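Local coordinates for uncharacterized protein (Mycobacterium tuberculosis, PDB 6Y56) that acts as a nucleotidyltransferase toxin of a toxin-antitoxin system, probably blocking growth by modifying and so inactivating tRNA acceptor stems, at residues I194-V204 with R259-E270. Sequence-based numbering, arbitrary orientation.
Sequences IDEPLVRRLWV and RFAFLTDLDADE
A chi1 of 69° tucks the F262 ring between its own N and C and turns it so that E196, its side chain stretched out past CG, lies flat across one face. E196 CG sits 3.6 Å from the centroid of the F262 ring, a CH-pi contact over its centre, and the carboxylate continues the stack with its plane 2° from that of the ring. R259 closes a salt bridge on E196 OE2 with both terminal nitrogens, NH2 (3.0 Å) on the anti lone pair and NH1 (2.8 Å) on the anti side but tilted out of the carboxylate plane. I194 CD1 lies over one face of this guanidinium, toward its rim, and also touches F260 CZ. R200, bent at chi3, sends NH1 to F262 O (2.9 Å), which it meets from the face opposite D265 N. Helix 196-212 thus packs against the 3-10 turn and loop that link helix 249-259 to helix 268-273, within the AbiEii family region. At the start of helix 268-273, D267 and E270 form a capping box: E270 N donates to D267 OD1 (2.8 Å) and D267 N to E270 OE1. R201 joins the box in a salt-bridge network, its NE bonding nearly straight (171°) to E270 OE2 at 2.7 Å, while NH1 makes a weak, bent bond to D267 OD2. R200 NE adds a longer salt bridge to E270 OE1 (3.6 Å). Alongside these polar groups, L263 CD2 meets W203 CE3, and L266 CD2 fits against V204 CG2 and R200 CG.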
ATOM      1  N   ILE A 194      12.031  -5.443 -12.260  1.00 16.20           N
ATOM      2  CA  ILE A 194      12.157  -5.955 -10.899  1.00 15.85           C
ATOM      3  C   ILE A 194      13.631  -6.171 -10.620  1.00 15.34           C
ATOM      4  O   ILE A 194      14.317  -6.846 -11.393  1.00 15.98           O
ATOM      5  CB  ILE A 194      11.390  -7.276 -10.702  1.00 17.06           C
ATOM      6  CG1 ILE A 194       9.889  -7.066 -10.913  1.00 17.27           C
ATOM      7  CG2 ILE A 194      11.648  -7.859  -9.302  1.00 15.86           C
ATOM      8  CD1 ILE A 194       9.064  -8.329 -10.687  1.00 19.29           C
ATOM      9  N   ASP A 195      14.118  -5.593  -9.527  1.00 15.48           N
ATOM     10  CA  ASP A 195      15.481  -5.831  -9.053  1.00 14.81           C
ATOM     11  C   ASP A 195      15.416  -7.119  -8.242  1.00 13.25           C
ATOM     12  O   ASP A 195      15.190  -7.110  -7.032  1.00 13.75           O
ATOM     13  CB  ASP A 195      15.943  -4.662  -8.196  1.00 14.56           C
ATOM     14  CG  ASP A 195      17.393  -4.774  -7.766  1.00 14.37           C
ATOM     15  OD1 ASP A 195      18.009  -5.850  -7.935  1.00 17.07           O
ATOM     16  OD2 ASP A 195      17.906  -3.769  -7.236  1.00 17.02           O
ATOM     17  N   GLU A 196      15.589  -8.250  -8.927  1.00 13.48           N
ATOM     18  CA  GLU A 196      15.250  -9.551  -8.349  1.00 13.82           C
ATOM     19  C   GLU A 196      16.015  -9.894  -7.082  1.00 13.24           C
ATOM     20  O   GLU A 196      15.371 -10.291  -6.088  1.00 12.87           O
ATOM     21  CB  GLU A 196      15.403 -10.656  -9.399  1.00 12.55           C
ATOM     22  CG  GLU A 196      14.358 -10.626 -10.490  1.00 16.52           C
ATOM     23  CD  GLU A 196      14.545 -11.709 -11.529  1.00 19.69           C
ATOM     24  OE1 GLU A 196      15.480 -12.524 -11.406  1.00 20.56           O
ATOM     25  OE2 GLU A 196      13.746 -11.727 -12.479  1.00 21.88           O
ATOM     26  N   PRO A 197      17.348  -9.799  -7.030  1.00 13.84           N
ATOM     27  CA  PRO A 197      18.036 -10.162  -5.781  1.00 14.46           C
ATOM     28  C   PRO A 197      17.632  -9.273  -4.619  1.00 12.60           C
ATOM     29  O   PRO A 197      17.551  -9.737  -3.476  1.00 13.56           O
ATOM     30  CB  PRO A 197      19.521  -9.998  -6.135  1.00 14.54           C
ATOM     31  CG  PRO A 197      19.574 -10.061  -7.633  1.00 16.43           C
ATOM     32  CD  PRO A 197      18.307  -9.419  -8.089  1.00 14.02           C
ATOM     33  N   LEU A 198      17.377  -7.991  -4.883  1.00 12.34           N
ATOM     34  CA  LEU A 198      17.000  -7.077  -3.812  1.00 12.32           C
ATOM     35  C   LEU A 198      15.587  -7.350  -3.309  1.00 12.55           C
ATOM     36  O   LEU A 198      15.358  -7.376  -2.091  1.00 11.50           O
ATOM     37  CB  LEU A 198      17.139  -5.643  -4.319  1.00 12.96           C
ATOM     38  CG  LEU A 198      16.687  -4.552  -3.351  1.00 14.34           C
ATOM     39  CD1 LEU A 198      17.490  -4.545  -2.056  1.00 15.79           C
ATOM     40  CD2 LEU A 198      16.823  -3.214  -4.064  1.00 14.53           C
ATOM     41  N   VAL A 199      14.641  -7.579  -4.226  1.00 11.90           N
ATOM     42  CA  VAL A 199      13.278  -7.918  -3.824  1.00 11.60           C
ATOM     43  C   VAL A 199      13.267  -9.214  -3.020  1.00 11.62           C
ATOM     44  O   VAL A 199      12.614  -9.308  -1.971  1.00 11.65           O
ATOM     45  CB  VAL A 199      12.342  -7.987  -5.046  1.00 11.66           C
ATOM     46  CG1 VAL A 199      11.002  -8.610  -4.646  1.00 12.16           C
ATOM     47  CG2 VAL A 199      12.102  -6.601  -5.593  1.00 13.02           C
ATOM     48  N   ARG A 200      14.025 -10.218  -3.461  1.00 12.12           N
ATOM     49  CA  ARG A 200      14.043 -11.491  -2.752  1.00 12.25           C
ATOM     50  C   ARG A 200      14.653 -11.341  -1.365  1.00 12.38           C
ATOM     51  O   ARG A 200      14.127 -11.889  -0.384  1.00 11.76           O
ATOM     52  CB  ARG A 200      14.823 -12.510  -3.579  1.00 11.79           C
ATOM     53  CG  ARG A 200      14.954 -13.889  -2.946  1.00 13.47           C
ATOM     54  CD  ARG A 200      15.654 -14.881  -3.885  1.00 16.20           C
ATOM     55  NE  ARG A 200      16.967 -14.393  -4.283  1.00 18.60           N
ATOM     56  CZ  ARG A 200      17.393 -14.265  -5.535  1.00 18.26           C
ATOM     57  NH1 ARG A 200      16.644 -14.620  -6.569  1.00 19.04           N
ATOM     58  NH2 ARG A 200      18.609 -13.790  -5.750  1.00 22.45           N
ATOM     59  N   ARG A 201      15.767 -10.610  -1.266  1.00 12.17           N
ATOM     60  CA  ARG A 201      16.407 -10.370   0.024  1.00 11.32           C
ATOM     61  C   ARG A 201      15.475  -9.625   0.963  1.00 11.99           C
ATOM     62  O   ARG A 201      15.275 -10.035   2.114  1.00 11.19           O
ATOM     63  CB  ARG A 201      17.723  -9.610  -0.187  1.00 13.21           C
ATOM     64  CG  ARG A 201      18.414  -9.114   1.084  1.00 14.98           C
ATOM     65  CD  ARG A 201      18.745 -10.244   2.039  1.00 14.11           C
ATOM     66  NE  ARG A 201      19.613 -11.259   1.443  1.00 15.91           N
ATOM     67  CZ  ARG A 201      20.924 -11.349   1.653  1.00 15.60           C
ATOM     68  NH1 ARG A 201      21.615 -12.333   1.086  1.00 16.96           N
ATOM     69  NH2 ARG A 201      21.543 -10.469   2.429  1.00 17.89           N
ATOM     70  N   LEU A 202      14.869  -8.545   0.478  1.00 11.34           N
ATOM     71  CA  LEU A 202      13.961  -7.765   1.309  1.00 13.20           C
ATOM     72  C   LEU A 202      12.751  -8.587   1.729  1.00 11.59           C
ATOM     73  O   LEU A 202      12.274  -8.447   2.859  1.00 12.19           O
ATOM     74  CB  LEU A 202      13.512  -6.509   0.564  1.00 13.90           C
ATOM     75  CG  LEU A 202      14.534  -5.386   0.482  1.00 16.46           C
ATOM     76  CD1 LEU A 202      14.015  -4.315  -0.462  1.00 18.30           C
ATOM     77  CD2 LEU A 202      14.762  -4.819   1.867  1.00 20.05           C
ATOM     78  N   TRP A 203      12.228  -9.431   0.831  1.00 11.03           N
ATOM     79  CA  TRP A 203      11.093 -10.290   1.166  1.00 11.33           C
ATOM     80  C   TRP A 203      11.415 -11.169   2.369  1.00 11.39           C
ATOM     81  O   TRP A 203      10.651 -11.229   3.338  1.00 10.76           O
ATOM     82  CB  TRP A 203      10.726 -11.149  -0.048  1.00 11.27           C
ATOM     83  CG  TRP A 203       9.669 -12.183   0.187  1.00 12.14           C
ATOM     84  CD1 TRP A 203       8.405 -11.979   0.652  1.00 13.25           C
ATOM     85  CD2 TRP A 203       9.788 -13.586  -0.054  1.00 12.56           C
ATOM     86  NE1 TRP A 203       7.726 -13.172   0.700  1.00 14.44           N
ATOM     87  CE2 TRP A 203       8.554 -14.177   0.278  1.00 12.65           C
ATOM     88  CE3 TRP A 203      10.821 -14.399  -0.519  1.00 14.58           C
ATOM     89  CZ2 TRP A 203       8.319 -15.551   0.159  1.00 14.69           C
ATOM     90  CZ3 TRP A 203      10.592 -15.752  -0.640  1.00 15.53           C
ATOM     91  CH2 TRP A 203       9.347 -16.317  -0.299  1.00 16.00           C
ATOM     92  N   VAL A 204      12.567 -11.836   2.338  1.00 10.50           N
ATOM     93  CA  VAL A 204      12.943 -12.700   3.453  1.00 12.26           C
ATOM     94  C   VAL A 204      13.067 -11.897   4.739  1.00 11.95           C
ATOM     95  O   VAL A 204      12.609 -12.330   5.803  1.00 11.84           O
ATOM     96  CB  VAL A 204      14.238 -13.469   3.129  1.00 12.48           C
ATOM     97  CG1 VAL A 204      14.726 -14.256   4.355  1.00 13.61           C
ATOM     98  CG2 VAL A 204      14.007 -14.390   1.955  1.00 14.48           C
ATOM     99  N   ARG A 259       6.198 -15.067 -12.863  1.00 16.01           N
ATOM    100  CA  ARG A 259       7.195 -14.004 -12.806  1.00 15.26           C
ATOM    101  C   ARG A 259       8.052 -14.101 -11.555  1.00 14.05           C
ATOM    102  O   ARG A 259       9.247 -13.787 -11.599  1.00 15.36           O
ATOM    103  CB  ARG A 259       6.520 -12.628 -12.851  1.00 16.63           C
ATOM    104  CG  ARG A 259       7.500 -11.442 -12.779  1.00 18.14           C
ATOM    105  CD  ARG A 259       8.413 -11.420 -14.001  1.00 18.99           C
ATOM    106  NE  ARG A 259       9.500 -10.441 -13.943  1.00 20.65           N
ATOM    107  CZ  ARG A 259      10.698 -10.691 -13.424  1.00 19.24           C
ATOM    108  NH1 ARG A 259      10.955 -11.874 -12.878  1.00 19.84           N
ATOM    109  NH2 ARG A 259      11.645  -9.758 -13.443  1.00 21.19           N
ATOM    110  N   PHE A 260       7.461 -14.531 -10.438  1.00 13.58           N
ATOM    111  CA  PHE A 260       8.159 -14.535  -9.161  1.00 13.83           C
ATOM    112  C   PHE A 260       8.872 -15.848  -8.877  1.00 15.87           C
ATOM    113  O   PHE A 260       9.287 -16.092  -7.736  1.00 14.85           O
ATOM    114  CB  PHE A 260       7.229 -14.082  -8.037  1.00 13.98           C
ATOM    115  CG  PHE A 260       6.947 -12.602  -8.086  1.00 12.45           C
ATOM    116  CD1 PHE A 260       7.856 -11.701  -7.558  1.00 13.90           C
ATOM    117  CD2 PHE A 260       5.818 -12.113  -8.722  1.00 14.03           C
ATOM    118  CE1 PHE A 260       7.628 -10.333  -7.633  1.00 14.22           C
ATOM    119  CE2 PHE A 260       5.582 -10.749  -8.794  1.00 15.75           C
ATOM    120  CZ  PHE A 260       6.491  -9.862  -8.251  1.00 13.26           C
ATOM    121  N   ALA A 261       9.067 -16.671  -9.909  1.00 15.44           N
ATOM    122  CA  ALA A 261       9.855 -17.892  -9.766  1.00 14.81           C
ATOM    123  C   ALA A 261      11.236 -17.629  -9.170  1.00 14.82           C
ATOM    124  O   ALA A 261      11.778 -18.491  -8.469  1.00 15.74           O
ATOM    125  CB  ALA A 261       9.990 -18.574 -11.133  1.00 17.37           C
ATOM    126  N   PHE A 262      11.816 -16.447  -9.425  1.00 15.62           N
ATOM    127  CA  PHE A 262      13.143 -16.121  -8.905  1.00 15.18           C
ATOM    128  C   PHE A 262      13.216 -16.168  -7.387  1.00 14.96           C
ATOM    129  O   PHE A 262      14.317 -16.268  -6.835  1.00 14.18           O
ATOM    130  CB  PHE A 262      13.625 -14.750  -9.422  1.00 15.05           C
ATOM    131  CG  PHE A 262      12.861 -13.572  -8.854  1.00 14.28           C
ATOM    132  CD1 PHE A 262      13.251 -12.968  -7.662  1.00 13.48           C
ATOM    133  CD2 PHE A 262      11.755 -13.078  -9.516  1.00 14.17           C
ATOM    134  CE1 PHE A 262      12.540 -11.894  -7.151  1.00 14.97           C
ATOM    135  CE2 PHE A 262      11.045 -12.006  -9.015  1.00 13.92           C
ATOM    136  CZ  PHE A 262      11.434 -11.411  -7.823  1.00 13.53           C
ATOM    137  N   LEU A 263      12.077 -16.090  -6.695  1.00 13.63           N
ATOM    138  CA  LEU A 263      12.106 -16.186  -5.241  1.00 14.28           C
ATOM    139  C   LEU A 263      12.609 -17.538  -4.769  1.00 15.24           C
ATOM    140  O   LEU A 263      13.027 -17.659  -3.615  1.00 16.84           O
ATOM    141  CB  LEU A 263      10.719 -15.923  -4.652  1.00 15.22           C
ATOM    142  CG  LEU A 263      10.164 -14.521  -4.882  1.00 14.95           C
ATOM    143  CD1 LEU A 263       8.728 -14.496  -4.409  1.00 14.31           C
ATOM    144  CD2 LEU A 263      10.995 -13.464  -4.157  1.00 13.57           C
ATOM    145  N   THR A 264      12.584 -18.552  -5.634  1.00 15.06           N
ATOM    146  CA  THR A 264      13.087 -19.865  -5.255  1.00 15.61           C
ATOM    147  C   THR A 264      14.594 -19.871  -5.074  1.00 17.66           C
ATOM    148  O   THR A 264      15.114 -20.725  -4.347  1.00 17.72           O
ATOM    149  CB  THR A 264      12.654 -20.906  -6.291  1.00 19.16           C
ATOM    150  OG1 THR A 264      12.672 -22.199  -5.687  1.00 28.84           O
ATOM    151  CG2 THR A 264      13.564 -20.890  -7.498  1.00 16.89           C
ATOM    152  N   ASP A 265      15.303 -18.939  -5.702  1.00 14.81           N
ATOM    153  CA  ASP A 265      16.762 -18.937  -5.683  1.00 15.79           C
ATOM    154  C   ASP A 265      17.320 -18.264  -4.435  1.00 14.96           C
ATOM    155  O   ASP A 265      18.229 -17.434  -4.514  1.00 16.49           O
ATOM    156  CB  ASP A 265      17.309 -18.313  -6.970  1.00 16.54           C
ATOM    157  CG  ASP A 265      16.866 -19.063  -8.214  1.00 20.69           C
ATOM    158  OD1 ASP A 265      16.723 -20.306  -8.143  1.00 23.08           O
ATOM    159  OD2 ASP A 265      16.654 -18.414  -9.262  1.00 29.60           O
ATOM    160  N   LEU A 266      16.791 -18.645  -3.274  1.00 15.69           N
ATOM    161  CA  LEU A 266      17.307 -18.153  -2.008  1.00 15.28           C
ATOM    162  C   LEU A 266      18.761 -18.565  -1.843  1.00 16.67           C
ATOM    163  O   LEU A 266      19.127 -19.713  -2.113  1.00 16.79           O
ATOM    164  CB  LEU A 266      16.496 -18.753  -0.860  1.00 16.07           C
ATOM    165  CG  LEU A 266      15.000 -18.453  -0.839  1.00 15.58           C
ATOM    166  CD1 LEU A 266      14.344 -19.216   0.287  1.00 19.35           C
ATOM    167  CD2 LEU A 266      14.748 -16.962  -0.669  1.00 17.74           C
ATOM    168  N   ASP A 267      19.592 -17.626  -1.393  1.00 16.73           N
ATOM    169  CA  ASP A 267      20.983 -17.952  -1.123  1.00 17.85           C
ATOM    170  C   ASP A 267      21.113 -18.598   0.257  1.00 17.53           C
ATOM    171  O   ASP A 267      20.126 -18.784   0.980  1.00 15.41           O
ATOM    172  CB  ASP A 267      21.898 -16.745  -1.366  1.00 18.11           C
ATOM    173  CG  ASP A 267      21.678 -15.607  -0.390  1.00 20.44           C
ATOM    174  OD1 ASP A 267      21.182 -15.835   0.729  1.00 19.65           O
ATOM    175  OD2 ASP A 267      22.025 -14.457  -0.752  1.00 28.66           O
ATOM    176  N   ALA A 268      22.349 -18.948   0.634  1.00 16.86           N
ATOM    177  CA  ALA A 268      22.539 -19.680   1.883  1.00 17.86           C
ATOM    178  C   ALA A 268      22.063 -18.868   3.085  1.00 16.01           C
ATOM    179  O   ALA A 268      21.428 -19.414   4.000  1.00 16.51           O
ATOM    180  CB  ALA A 268      24.006 -20.095   2.040  1.00 20.97           C
ATOM    181  N   ASP A 269      22.348 -17.563   3.098  1.00 16.83           N
ATOM    182  CA  ASP A 269      21.921 -16.723   4.216  1.00 16.48           C
ATOM    183  C   ASP A 269      20.398 -16.631   4.277  1.00 16.22           C
ATOM    184  O   ASP A 269      19.800 -16.813   5.342  1.00 14.82           O
ATOM    185  CB  ASP A 269      22.526 -15.327   4.085  1.00 17.49           C
ATOM    186  CG  ASP A 269      24.017 -15.292   4.409  1.00 23.41           C
ATOM    187  OD1 ASP A 269      24.522 -16.209   5.093  1.00 21.95           O
ATOM    188  OD2 ASP A 269      24.676 -14.320   3.974  1.00 28.44           O
ATOM    189  N   GLU A 270      19.760 -16.394   3.129  1.00 13.60           N
ATOM    190  CA  GLU A 270      18.304 -16.310   3.073  1.00 13.93           C
ATOM    191  C   GLU A 270      17.650 -17.601   3.546  1.00 14.15           C
ATOM    192  O   GLU A 270      16.635 -17.570   4.256  1.00 14.28           O
ATOM    193  CB  GLU A 270      17.887 -15.942   1.646  1.00 14.11           C
ATOM    194  CG  GLU A 270      18.219 -14.481   1.337  1.00 15.39           C
ATOM    195  CD  GLU A 270      18.323 -14.140  -0.137  1.00 16.88           C
ATOM    196  OE1 GLU A 270      18.191 -15.029  -1.006  1.00 15.90           O
ATOM    197  OE2 GLU A 270      18.548 -12.946  -0.435  1.00 16.17           O
TER
HETATM  198  O   HOH W   1      12.807  -7.143 -14.475  1.00 25.87           O
HETATM  199  O   HOH W   2      18.758 -12.232  -2.975  1.00 18.88           O
HETATM  200  O   HOH W   3      19.768 -15.101  -3.423  1.00 26.69           O
HETATM  201  O   HOH W   4      24.259 -12.095   2.555  1.00 30.60           O